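Local coordinates for protein AvrA (Salmonella typhimurium, PDB 6BE0) that probably transfers acetyl groups from acetyl-CoA to serine and threonine residues of target proteins, as a YopJ-family effector that binds inositol hexakisphosphate, at residues I60-D68 and S182-S190; A79-L88 and L191-L199. All blocks are in the same frame, centred on the assembly; numbering follows the deposited sequence.

From the N terminus, the chain first passes 60-68, which leads into helix 65-82, and then 79-88, which carries the end of that helix through a turn into edge strand 88-91. The other four strands of the five-stranded sheet and two further helices follow before the chain returns as 182-190 and 191-199, the two successive parts that hold helix 186-199. Contact 1 closes a loop with 113 residues between its segments, contact 2 one with 102. The segments alternate along the chain, so the contacts cross, with centres 20 Å apart. Together they pair the two helices start to start and end to end, near coenzyme A and at inositol hexakisphosphate respectively.

Contact 1 of 2, residues I60-D68 and S182-S190; sequences IHISYEETD and SSSECGIFS. With COA (coenzyme A), chain C.
Ser184 OG has three polar neighbours: the backbone N of Tyr64 reaches it in a weak hydrogen bond of 3.3 Å, nearly straight at 163°, a water links it to Ile62 O, and Glu185 OE1 stands within hydrogen-bonding distance. This seryl group lies at the N-terminal entry of helix 186-199, with Glu185 at the N-cap, and the entry faces the first turn of helix 65-82. A chi1 of 58° sets OG between its own backbone N and carbonyl carbon, where it meets Tyr64 N. Separately, Ser184 CB packs 3.4 Å from Glu65 CG.

The Glu65 chain, extended beyond CG, carries its carboxylate across the Ser184 backbone to the helix start. There a water donates to Glu65 OE2 and accepts from Cys186 N. Another water works in the same way one residue on: it accepts from Gly187 N and donates both to Ser184 O, at 2.9 Å, and to Asp68 OD2. Two N-H groups of the first helical turn are thus satisfied through water by carboxylates of the other helix, an arrangement that may stabilise the negative charges.

Glu185 bends at chi2 (48°), bringing its carboxylate back over the preceding loop residues. Its OE2 takes Ser182 OG at 2.8 Å on the anti lone pair, and Ser184 N at 3.2 Å from well above the carboxylate plane. Arg292 of helix 287-300 forms salt bridges to Glu185 OE1 and Asp68 OD2, whose oxygens are 5.1 Å apart, while Tyr296 holds Asp68 OD1. At the start of this loop, Ser182 belongs to the coenzyme A pocket; its CA lies 3.4 Å from coenzyme A N6A, bordering the adenine. Across the helix starts, the Ile188 and Asp68 side chains cross at about a right angle, and Ile188 CD1 lies 3.6 Å from Asp68 OD1.

Contact 2 of 2, residues A79-L88 and L191-L199; sequences ANKKYPELNL and LALAKKLQL. With IHP (inositol hexakisphosphate), chain B.
The inositol hexakisphosphate pocket draws one wall from this contact, where the end of helix 65-82 and its following turn pack on helix 186-199. Lys82 and Lys195, one from each segment, converge on one phosphate: both donate weakly to inositol hexakisphosphate O42, with Lys195 NZ 3.0 Å from it. Lys82 arrives through a fully extended chain and also reaches the ligand's O46 weakly, whereas Lys195 is bent at chi2 and chi3 (71°), its CD passing 3.8 Å from Ala79 CB. Glu295 forms a salt bridge to Lys195 NZ, so this ammonium is shared between ligand and protein. Lys196 NZ donates to the ligand's O33, on another phosphate, at 3.0 Å.

The Tyr83 ring crosses Leu199 at about a right angle, Tyr83 CE1 being 3.8 Å from Leu199 CD2. Away from the phosphates the packing is largely aliphatic. Leu86 CD1 presses against Ala194 O at 3.2 Å and touches Gln198 CB; Leu88 CD1 lies 4.0 Å from Ala194 CB, and Leu88 CD2 rests at the same distance from Leu191 CD1. Gln198, bent at chi2, brings NE2 to 3.5 Å from Glu85 OE1, amide and carboxylate planes 90° apart. Asn80, near the helix end, bridges the turn to the start of strand 88-91: OD1 accepts from Leu88 N in the carbonyl plane and ND2 donates to Leu88 O. Arg113 of strand 111-117 holds Leu86 O, Val127 of strand 125-133 backs Ala194, and helix 287-300 borders Leu191 and Ala192.

Contact 1 of 2, residues I60-D68 and S182-S190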
loop_
_atom_site.group_PDB
_atom_site.type_symbol
_atom_site.label_atom_id
_atom_site.label_comp_id
_atom_site.label_asym_id
_atom_site.label_seq_id
_atom_site.Cartn_x
_atom_site.Cartn_y
_atom_site.Cartn_z
ATOM N N ILE A 60 -8.600 -16.458 -8.704
ATOM C CA ILE A 60 -9.275 -15.225 -9.083
ATOM C C ILE A 60 -10.608 -15.022 -8.361
ATOM O O ILE A 60 -11.004 -13.882 -8.111
ATOM C CB ILE A 60 -9.509 -15.172 -10.608
ATOM C CG1 ILE A 60 -10.071 -13.805 -11.003
ATOM C CG2 ILE A 60 -10.435 -16.299 -11.060
ATOM C CD1 ILE A 60 -9.688 -13.368 -12.397
ATOM N N HIS A 61 -11.292 -16.113 -8.017
ATOM C CA HIS A 61 -12.573 -16.021 -7.311
ATOM C C HIS A 61 -12.483 -16.558 -5.878
ATOM O O HIS A 61 -13.479 -17.005 -5.310
ATOM C CB HIS A 61 -13.674 -16.756 -8.089
ATOM C CG HIS A 61 -13.364 -18.188 -8.390
ATOM N ND1 HIS A 61 -13.131 -19.126 -7.406
ATOM C CD2 HIS A 61 -13.267 -18.848 -9.569
ATOM C CE1 HIS A 61 -12.895 -20.299 -7.967
ATOM N NE2 HIS A 61 -12.972 -20.158 -9.278
ATOM N N ILE A 62 -11.285 -16.501 -5.303
ATOM C CA ILE A 62 -11.083 -16.776 -3.882
ATOM C C ILE A 62 -10.704 -15.482 -3.164
ATOM O O ILE A 62 -9.933 -14.677 -3.689
ATOM C CB ILE A 62 -9.983 -17.842 -3.653
ATOM C CG1 ILE A 62 -10.480 -19.218 -4.098
ATOM C CG2 ILE A 62 -9.569 -17.899 -2.180
ATOM C CD1 ILE A 62 -9.394 -20.279 -4.167
ATOM N N SER A 63 -11.249 -15.289 -1.965
ATOM C CA SER A 63 -10.918 -14.130 -1.143
ATOM C C SER A 63 -9.864 -14.496 -0.103
ATOM O O SER A 63 -10.033 -15.455 0.653
ATOM C CB SER A 63 -12.167 -13.582 -0.454
ATOM O OG SER A 63 -11.832 -12.517 0.421
ATOM N N TYR A 64 -8.782 -13.725 -0.073
ATOM C CA TYR A 64 -7.668 -13.966 0.841
ATOM C C TYR A 64 -7.605 -12.932 1.964
ATOM O O TYR A 64 -6.697 -12.973 2.795
ATOM C CB TYR A 64 -6.347 -13.961 0.069
ATOM C CG TYR A 64 -6.286 -14.982 -1.043
ATOM C CD1 TYR A 64 -6.003 -16.314 -0.772
ATOM C CD2 TYR A 64 -6.508 -14.615 -2.364
ATOM C CE1 TYR A 64 -5.946 -17.251 -1.783
ATOM C CE2 TYR A 64 -6.452 -15.547 -3.384
ATOM C CZ TYR A 64 -6.168 -16.864 -3.087
ATOM O OH TYR A 64 -6.111 -17.796 -4.096
ATOM N N GLU A 65 -8.567 -12.013 1.985
ATOM C CA GLU A 65 -8.565 -10.903 2.937
ATOM C C GLU A 65 -8.491 -11.373 4.384
ATOM O O GLU A 65 -7.687 -10.871 5.167
ATOM C CB GLU A 65 -9.815 -10.037 2.755
ATOM C CG GLU A 65 -10.008 -9.502 1.352
ATOM C CD GLU A 65 -11.172 -8.540 1.247
ATOM O OE1 GLU A 65 -11.872 -8.333 2.262
ATOM O OE2 GLU A 65 -11.389 -7.993 0.145
ATOM N N GLU A 66 -9.342 -12.333 4.732
ATOM C CA GLU A 66 -9.430 -12.826 6.101
ATOM C C GLU A 66 -8.096 -13.393 6.575
ATOM O O GLU A 66 -7.684 -13.161 7.710
ATOM C CB GLU A 66 -10.524 -13.891 6.216
ATOM C CG GLU A 66 -10.643 -14.522 7.598
ATOM C CD GLU A 66 -10.838 -13.491 8.698
ATOM O OE1 GLU A 66 -11.857 -12.768 8.662
ATOM O OE2 GLU A 66 -9.972 -13.402 9.595
ATOM N N THR A 67 -7.418 -14.130 5.701
ATOM C CA THR A 67 -6.140 -14.734 6.058
ATOM C C THR A 67 -5.065 -13.657 6.187
ATOM O O THR A 67 -4.263 -13.686 7.119
ATOM C CB THR A 67 -5.699 -15.790 5.026
ATOM O OG1 THR A 67 -6.713 -16.796 4.907
ATOM C CG2 THR A 67 -4.385 -16.447 5.449
ATOM N N ASP A 68 -5.056 -12.709 5.254
ATOM C CA ASP A 68 -4.131 -11.581 5.328
ATOM C C ASP A 68 -4.278 -10.856 6.661
ATOM O O ASP A 68 -3.286 -10.544 7.316
ATOM C CB ASP A 68 -4.365 -10.601 4.176
ATOM C CG ASP A 68 -3.835 -11.113 2.849
ATOM O OD1 ASP A 68 -3.061 -12.095 2.841
ATOM O OD2 ASP A 68 -4.184 -10.516 1.809
ATOM N N SER A 182 -7.450 -6.703 -8.519
ATOM C CA SER A 182 -7.908 -7.962 -7.943
ATOM C C SER A 182 -8.769 -7.667 -6.719
ATOM O O SER A 182 -8.740 -6.561 -6.182
ATOM C CB SER A 182 -6.727 -8.861 -7.580
ATOM O OG SER A 182 -5.856 -8.231 -6.660
ATOM N N SER A 183 -9.528 -8.664 -6.277
ATOM C CA SER A 183 -10.636 -8.433 -5.356
ATOM C C SER A 183 -10.258 -8.402 -3.872
ATOM O O SER A 183 -10.972 -7.801 -3.069
ATOM C CB SER A 183 -11.704 -9.508 -5.573
ATOM O OG SER A 183 -11.171 -10.804 -5.359
ATOM N N SER A 184 -9.146 -9.037 -3.510
ATOM C CA SER A 184 -8.849 -9.300 -2.099
ATOM C C SER A 184 -7.383 -9.089 -1.710
ATOM O O SER A 184 -6.903 -9.702 -0.756
ATOM C CB SER A 184 -9.259 -10.737 -1.761
ATOM O OG SER A 184 -8.588 -11.662 -2.598
ATOM N N GLU A 185 -6.683 -8.211 -2.426
ATOM C CA GLU A 185 -5.244 -8.029 -2.225
ATOM C C GLU A 185 -4.888 -6.702 -1.547
ATOM O O GLU A 185 -3.747 -6.247 -1.629
ATOM C CB GLU A 185 -4.516 -8.133 -3.570
ATOM C CG GLU A 185 -4.285 -9.562 -4.044
ATOM C CD GLU A 185 -5.533 -10.416 -3.960
ATOM O OE1 GLU A 185 -5.600 -11.287 -3.066
ATOM O OE2 GLU A 185 -6.451 -10.212 -4.781
ATOM N N CYS A 186 -5.852 -6.089 -0.865
ATOM C CA CYS A 186 -5.622 -4.791 -0.238
ATOM C C CYS A 186 -4.486 -4.853 0.780
ATOM O O CYS A 186 -3.659 -3.944 0.853
ATOM C CB CYS A 186 -6.902 -4.278 0.435
ATOM S SG CYS A 186 -7.589 -5.345 1.729
ATOM N N GLY A 187 -4.445 -5.931 1.555
ATOM C CA GLY A 187 -3.418 -6.105 2.566
ATOM C C GLY A 187 -2.012 -6.212 1.999
ATOM O O GLY A 187 -1.083 -5.595 2.513
ATOM N N ILE A 188 -1.855 -6.992 0.935
ATOM C CA ILE A 188 -0.540 -7.210 0.337
ATOM C C ILE A 188 0.000 -5.924 -0.279
ATOM O O ILE A 188 1.167 -5.582 -0.088
ATOM C CB ILE A 188 -0.578 -8.310 -0.748
ATOM C CG1 ILE A 188 -1.238 -9.584 -0.210
ATOM C CG2 ILE A 188 0.833 -8.615 -1.258
ATOM C CD1 ILE A 188 -0.559 -10.169 1.017
ATOM N N PHE A 189 -0.851 -5.219 -1.019
ATOM C CA PHE A 189 -0.464 -3.953 -1.629
ATOM C C PHE A 189 -0.026 -2.948 -0.569
ATOM O O PHE A 189 1.001 -2.289 -0.717
ATOM C CB PHE A 189 -1.616 -3.372 -2.454
ATOM C CG PHE A 189 -1.637 -3.839 -3.882
ATOM C CD1 PHE A 189 -0.929 -3.155 -4.856
ATOM C CD2 PHE A 189 -2.366 -4.958 -4.253
ATOM C CE1 PHE A 189 -0.946 -3.580 -6.171
ATOM C CE2 PHE A 189 -2.384 -5.387 -5.566
ATOM C CZ PHE A 189 -1.673 -4.696 -6.526
ATOM N N SER A 190 -0.800 -2.841 0.506
ATOM C CA SER A 190 -0.515 -1.862 1.548
ATOM C C SER A 190 0.768 -2.211 2.301
ATOM O O SER A 190 1.548 -1.328 2.665
ATOM C CB SER A 190 -1.690 -1.767 2.522
ATOM O OG SER A 190 -2.843 -1.242 1.885
HETATM N N1A COA C . -6.519 -9.415 -11.613
HETATM C C2A COA C . -5.616 -8.777 -12.418
HETATM N N3A COA C . -6.023 -7.759 -13.234
HETATM C C4A COA C . -7.336 -7.369 -13.255
HETATM C C5A COA C . -8.233 -7.994 -12.462
HETATM C C6A COA C . -7.809 -9.028 -11.635
HETATM N N6A COA C . -8.189 -9.999 -10.659
HETATM N N7A COA C . -9.454 -7.423 -12.667
HETATM C C8A COA C . -9.304 -6.440 -13.592
HETATM N N9A COA C . -8.004 -6.403 -13.961
HETATM C C1B COA C . -7.381 -5.532 -14.901
HETATM C C2B COA C . -7.083 -6.172 -16.011
HETATM O O2B COA C . -5.691 -6.590 -15.993
HETATM C C3B COA C . -7.343 -5.105 -17.203
HETATM O O3B COA C . -6.272 -4.164 -17.283
HETATM P P3B COA C . -5.380 -4.101 -18.625
HETATM O O7A COA C . -4.511 -5.335 -18.716
HETATM O O8A COA C . -6.282 -4.028 -19.832
HETATM O O9A COA C . -4.499 -2.870 -18.589
HETATM C C4B COA C . -8.488 -4.476 -16.847
HETATM O O4B COA C . -8.410 -4.393 -15.328
HETATM C C5B COA C . -9.699 -5.291 -17.278
HETATM O O5B COA C . -10.880 -4.747 -16.699
HETATM P P1A COA C . -11.949 -4.014 -17.640
HETATM O O1A COA C . -11.258 -3.430 -18.862
HETATM O O2A COA C . -13.003 -5.018 -18.073
HETATM O O3A COA C . -12.646 -2.848 -16.825
HETATM O O HOH W 1 -8.708 -11.665 -7.422
HETATM O O HOH W 2 -8.548 -12.965 -5.369
HETATM O O HOH W 3 -9.080 -6.180 -0.905
HETATM O O HOH W 4 -5.591 -8.485 1.580
#

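Contact 2 of 2, residues A79-L88 and L191-L199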
loop_
_atom_site.group_PDB
_atom_site.type_symbol
_atom_site.label_atom_id
_atom_site.label_comp_id
_atom_site.label_asym_id
_atom_site.label_seq_id
_atom_site.Cartn_x
_atom_site.Cartn_y
_atom_site.Cartn_z
ATOM N N ALA A 79 8.349 -7.209 8.934
ATOM C CA ALA A 79 8.801 -6.055 8.168
ATOM C C ALA A 79 9.657 -5.124 9.020
ATOM O O ALA A 79 10.649 -4.569 8.545
ATOM C CB ALA A 79 7.606 -5.302 7.599
ATOM N N ASN A 80 9.271 -4.956 10.280
ATOM C CA ASN A 80 9.990 -4.069 11.185
ATOM C C ASN A 80 11.376 -4.601 11.525
ATOM O O ASN A 80 12.333 -3.833 11.638
ATOM C CB ASN A 80 9.187 -3.854 12.469
ATOM C CG ASN A 80 8.010 -2.918 12.273
ATOM O OD1 ASN A 80 8.107 -1.920 11.559
ATOM N ND2 ASN A 80 6.888 -3.238 12.909
ATOM N N LYS A 81 11.485 -5.915 11.693
ATOM C CA LYS A 81 12.774 -6.534 11.973
ATOM C C LYS A 81 13.698 -6.351 10.774
ATOM O O LYS A 81 14.875 -6.024 10.927
ATOM C CB LYS A 81 12.610 -8.019 12.302
ATOM C CG LYS A 81 13.867 -8.663 12.866
ATOM C CD LYS A 81 13.593 -10.054 13.413
ATOM C CE LYS A 81 14.858 -10.689 13.972
ATOM N NZ LYS A 81 14.600 -12.034 14.562
ATOM N N LYS A 82 13.154 -6.553 9.579
ATOM C CA LYS A 82 13.914 -6.365 8.349
ATOM C C LYS A 82 14.336 -4.905 8.168
ATOM O O LYS A 82 15.455 -4.630 7.734
ATOM C CB LYS A 82 13.100 -6.828 7.139
ATOM C CG LYS A 82 13.849 -6.714 5.820
ATOM C CD LYS A 82 13.072 -7.315 4.660
ATOM C CE LYS A 82 13.894 -7.280 3.380
ATOM N NZ LYS A 82 13.260 -8.044 2.269
ATOM N N TYR A 83 13.439 -3.978 8.500
ATOM C CA TYR A 83 13.717 -2.546 8.375
ATOM C C TYR A 83 13.415 -1.793 9.670
ATOM O O TYR A 83 12.286 -1.355 9.885
ATOM C CB TYR A 83 12.913 -1.951 7.221
ATOM C CG TYR A 83 13.408 -2.418 5.879
ATOM C CD1 TYR A 83 14.637 -1.993 5.393
ATOM C CD2 TYR A 83 12.661 -3.292 5.101
ATOM C CE1 TYR A 83 15.106 -2.418 4.172
ATOM C CE2 TYR A 83 13.121 -3.724 3.874
ATOM C CZ TYR A 83 14.346 -3.284 3.416
ATOM O OH TYR A 83 14.813 -3.709 2.197
ATOM N N PRO A 84 14.429 -1.644 10.540
ATOM C CA PRO A 84 14.274 -0.971 11.837
ATOM C C PRO A 84 13.788 0.480 11.758
ATOM O O PRO A 84 13.213 0.968 12.732
ATOM C CB PRO A 84 15.689 -1.027 12.424
ATOM C CG PRO A 84 16.307 -2.218 11.794
ATOM C CD PRO A 84 15.765 -2.255 10.402
ATOM N N GLU A 85 14.016 1.153 10.634
ATOM C CA GLU A 85 13.617 2.554 10.489
ATOM C C GLU A 85 12.207 2.693 9.914
ATOM O O GLU A 85 11.685 3.802 9.791
ATOM C CB GLU A 85 14.615 3.301 9.598
ATOM C CG GLU A 85 16.006 3.430 10.207
ATOM C CD GLU A 85 16.958 4.234 9.337
ATOM O OE1 GLU A 85 16.545 4.669 8.240
ATOM O OE2 GLU A 85 18.121 4.430 9.752
ATOM N N LEU A 86 11.597 1.563 9.573
ATOM C CA LEU A 86 10.282 1.546 8.939
ATOM C C LEU A 86 9.193 2.130 9.836
ATOM O O LEU A 86 8.360 2.911 9.378
ATOM C CB LEU A 86 9.916 0.113 8.543
ATOM C CG LEU A 86 8.517 -0.120 7.965
ATOM C CD1 LEU A 86 8.363 0.564 6.618
ATOM C CD2 LEU A 86 8.238 -1.612 7.852
ATOM N N ASN A 87 9.204 1.742 11.109
ATOM C CA ASN A 87 8.191 2.176 12.069
ATOM C C ASN A 87 6.774 1.901 11.575
ATOM O O ASN A 87 5.983 2.827 11.378
ATOM C CB ASN A 87 8.349 3.667 12.379
ATOM C CG ASN A 87 9.598 3.966 13.185
ATOM O OD1 ASN A 87 10.170 3.081 13.821
ATOM N ND2 ASN A 87 10.021 5.224 13.169
ATOM N N LEU A 88 6.458 0.624 11.381
ATOM C CA LEU A 88 5.137 0.229 10.912
ATOM C C LEU A 88 4.254 -0.223 12.068
ATOM O O LEU A 88 4.684 -0.992 12.929
ATOM C CB LEU A 88 5.248 -0.887 9.872
ATOM C CG LEU A 88 3.943 -1.294 9.183
ATOM C CD1 LEU A 88 3.292 -0.104 8.485
ATOM C CD2 LEU A 88 4.200 -2.416 8.190
ATOM N N LEU A 191 0.983 -3.502 2.531
ATOM C CA LEU A 191 2.182 -3.963 3.219
ATOM C C LEU A 191 3.424 -3.683 2.384
ATOM O O LEU A 191 4.445 -3.237 2.903
ATOM C CB LEU A 191 2.082 -5.458 3.529
ATOM C CG LEU A 191 3.282 -6.092 4.236
ATOM C CD1 LEU A 191 3.580 -5.402 5.561
ATOM C CD2 LEU A 191 3.030 -7.575 4.451
ATOM N N ALA A 192 3.330 -3.949 1.087
ATOM C CA ALA A 192 4.443 -3.717 0.174
ATOM C C ALA A 192 4.754 -2.229 0.068
ATOM O O ALA A 192 5.910 -1.817 0.173
ATOM C CB ALA A 192 4.132 -4.294 -1.199
ATOM N N LEU A 193 3.712 -1.428 -0.140
ATOM C CA LEU A 193 3.863 0.020 -0.236
ATOM C C LEU A 193 4.459 0.602 1.043
ATOM O O LEU A 193 5.259 1.534 0.993
ATOM C CB LEU A 193 2.515 0.678 -0.531
ATOM C CG LEU A 193 1.936 0.431 -1.926
ATOM C CD1 LEU A 193 0.525 0.992 -2.021
ATOM C CD2 LEU A 193 2.825 1.028 -3.004
ATOM N N ALA A 194 4.068 0.045 2.185
ATOM C CA ALA A 194 4.576 0.505 3.474
ATOM C C ALA A 194 6.099 0.444 3.506
ATOM O O ALA A 194 6.759 1.383 3.950
ATOM C CB ALA A 194 3.989 -0.324 4.603
ATOM N N LYS A 195 6.650 -0.664 3.022
ATOM C CA LYS A 195 8.095 -0.846 2.994
ATOM C C LYS A 195 8.742 0.070 1.958
ATOM O O LYS A 195 9.854 0.553 2.159
ATOM C CB LYS A 195 8.443 -2.312 2.716
ATOM C CG LYS A 195 8.597 -3.149 3.984
ATOM C CD LYS A 195 7.848 -4.476 3.913
ATOM C CE LYS A 195 8.501 -5.459 2.955
ATOM N NZ LYS A 195 7.827 -6.790 2.994
ATOM N N LYS A 196 8.040 0.318 0.856
ATOM C CA LYS A 196 8.541 1.221 -0.176
ATOM C C LYS A 196 8.503 2.678 0.285
ATOM O O LYS A 196 9.351 3.480 -0.107
ATOM C CB LYS A 196 7.735 1.060 -1.468
ATOM C CG LYS A 196 7.984 -0.251 -2.203
ATOM C CD LYS A 196 9.398 -0.316 -2.764
ATOM C CE LYS A 196 9.640 -1.603 -3.539
ATOM N NZ LYS A 196 9.638 -2.804 -2.656
ATOM N N LEU A 197 7.518 3.019 1.114
ATOM C CA LEU A 197 7.423 4.365 1.671
ATOM C C LEU A 197 8.675 4.700 2.480
ATOM O O LEU A 197 9.086 5.859 2.559
ATOM C CB LEU A 197 6.176 4.504 2.550
ATOM C CG LEU A 197 4.828 4.605 1.833
ATOM C CD1 LEU A 197 3.685 4.446 2.826
ATOM C CD2 LEU A 197 4.703 5.922 1.085
ATOM N N GLN A 198 9.275 3.676 3.079
ATOM C CA GLN A 198 10.514 3.841 3.830
ATOM C C GLN A 198 11.707 3.986 2.891
ATOM O O GLN A 198 12.524 4.892 3.046
ATOM C CB GLN A 198 10.723 2.652 4.775
ATOM C CG GLN A 198 12.166 2.427 5.221
ATOM C CD GLN A 198 12.779 3.645 5.878
ATOM O OE1 GLN A 198 12.069 4.540 6.337
ATOM N NE2 GLN A 198 14.108 3.687 5.924
ATOM N N LEU A 199 11.800 3.086 1.918
ATOM C CA LEU A 199 12.943 3.038 1.015
ATOM C C LEU A 199 12.993 4.243 0.078
ATOM O O LEU A 199 14.069 4.649 -0.364
ATOM C CB LEU A 199 12.905 1.745 0.199
ATOM C CG LEU A 199 12.968 0.462 1.029
ATOM C CD1 LEU A 199 12.510 -0.734 0.210
ATOM C CD2 LEU A 199 14.376 0.242 1.561
HETATM C C1 IHP B . 13.014 -6.309 -2.372
HETATM C C2 IHP B . 11.495 -6.374 -2.284
HETATM C C3 IHP B . 10.898 -6.992 -3.537
HETATM C C4 IHP B . 11.520 -8.344 -3.819
HETATM C C5 IHP B . 13.001 -8.148 -4.086
HETATM C C6 IHP B . 13.691 -7.592 -2.849
HETATM O O11 IHP B . 13.516 -5.934 -1.101
HETATM P P1 IHP B . 13.986 -4.424 -0.895
HETATM O O21 IHP B . 13.567 -3.951 0.480
HETATM O O31 IHP B . 13.352 -3.517 -1.928
HETATM O O41 IHP B . 15.485 -4.354 -1.013
HETATM O O12 IHP B . 11.095 -7.114 -1.109
HETATM P P2 IHP B . 10.284 -6.392 0.044
HETATM O O22 IHP B . 10.990 -5.132 0.484
HETATM O O32 IHP B . 8.900 -6.019 -0.431
HETATM O O42 IHP B . 10.166 -7.322 1.231
HETATM O O13 IHP B . 9.481 -7.105 -3.395
HETATM P P3 IHP B . 8.535 -6.178 -4.280
HETATM O O23 IHP B . 7.353 -5.726 -3.458
HETATM O O33 IHP B . 9.277 -4.961 -4.780
HETATM O O43 IHP B . 8.027 -6.963 -5.462
HETATM O O14 IHP B . 10.840 -9.005 -4.902
HETATM P P4 IHP B . 10.930 -8.552 -6.447
HETATM O O24 IHP B . 9.544 -8.566 -7.052
HETATM O O34 IHP B . 11.511 -7.164 -6.599
HETATM O O44 IHP B . 11.773 -9.533 -7.214
HETATM O O15 IHP B . 13.632 -9.364 -4.493
HETATM P P5 IHP B . 14.860 -9.288 -5.491
HETATM O O25 IHP B . 15.408 -7.878 -5.535
HETATM O O35 IHP B . 15.937 -10.232 -5.019
HETATM O O45 IHP B . 14.437 -9.685 -6.884
HETATM O O16 IHP B . 13.714 -8.572 -1.813
HETATM P P6 IHP B . 15.065 -8.886 -1.091
HETATM O O26 IHP B . 14.917 -10.132 -0.257
HETATM O O36 IHP B . 16.157 -9.096 -2.108
HETATM O O46 IHP B . 15.449 -7.745 -0.181
#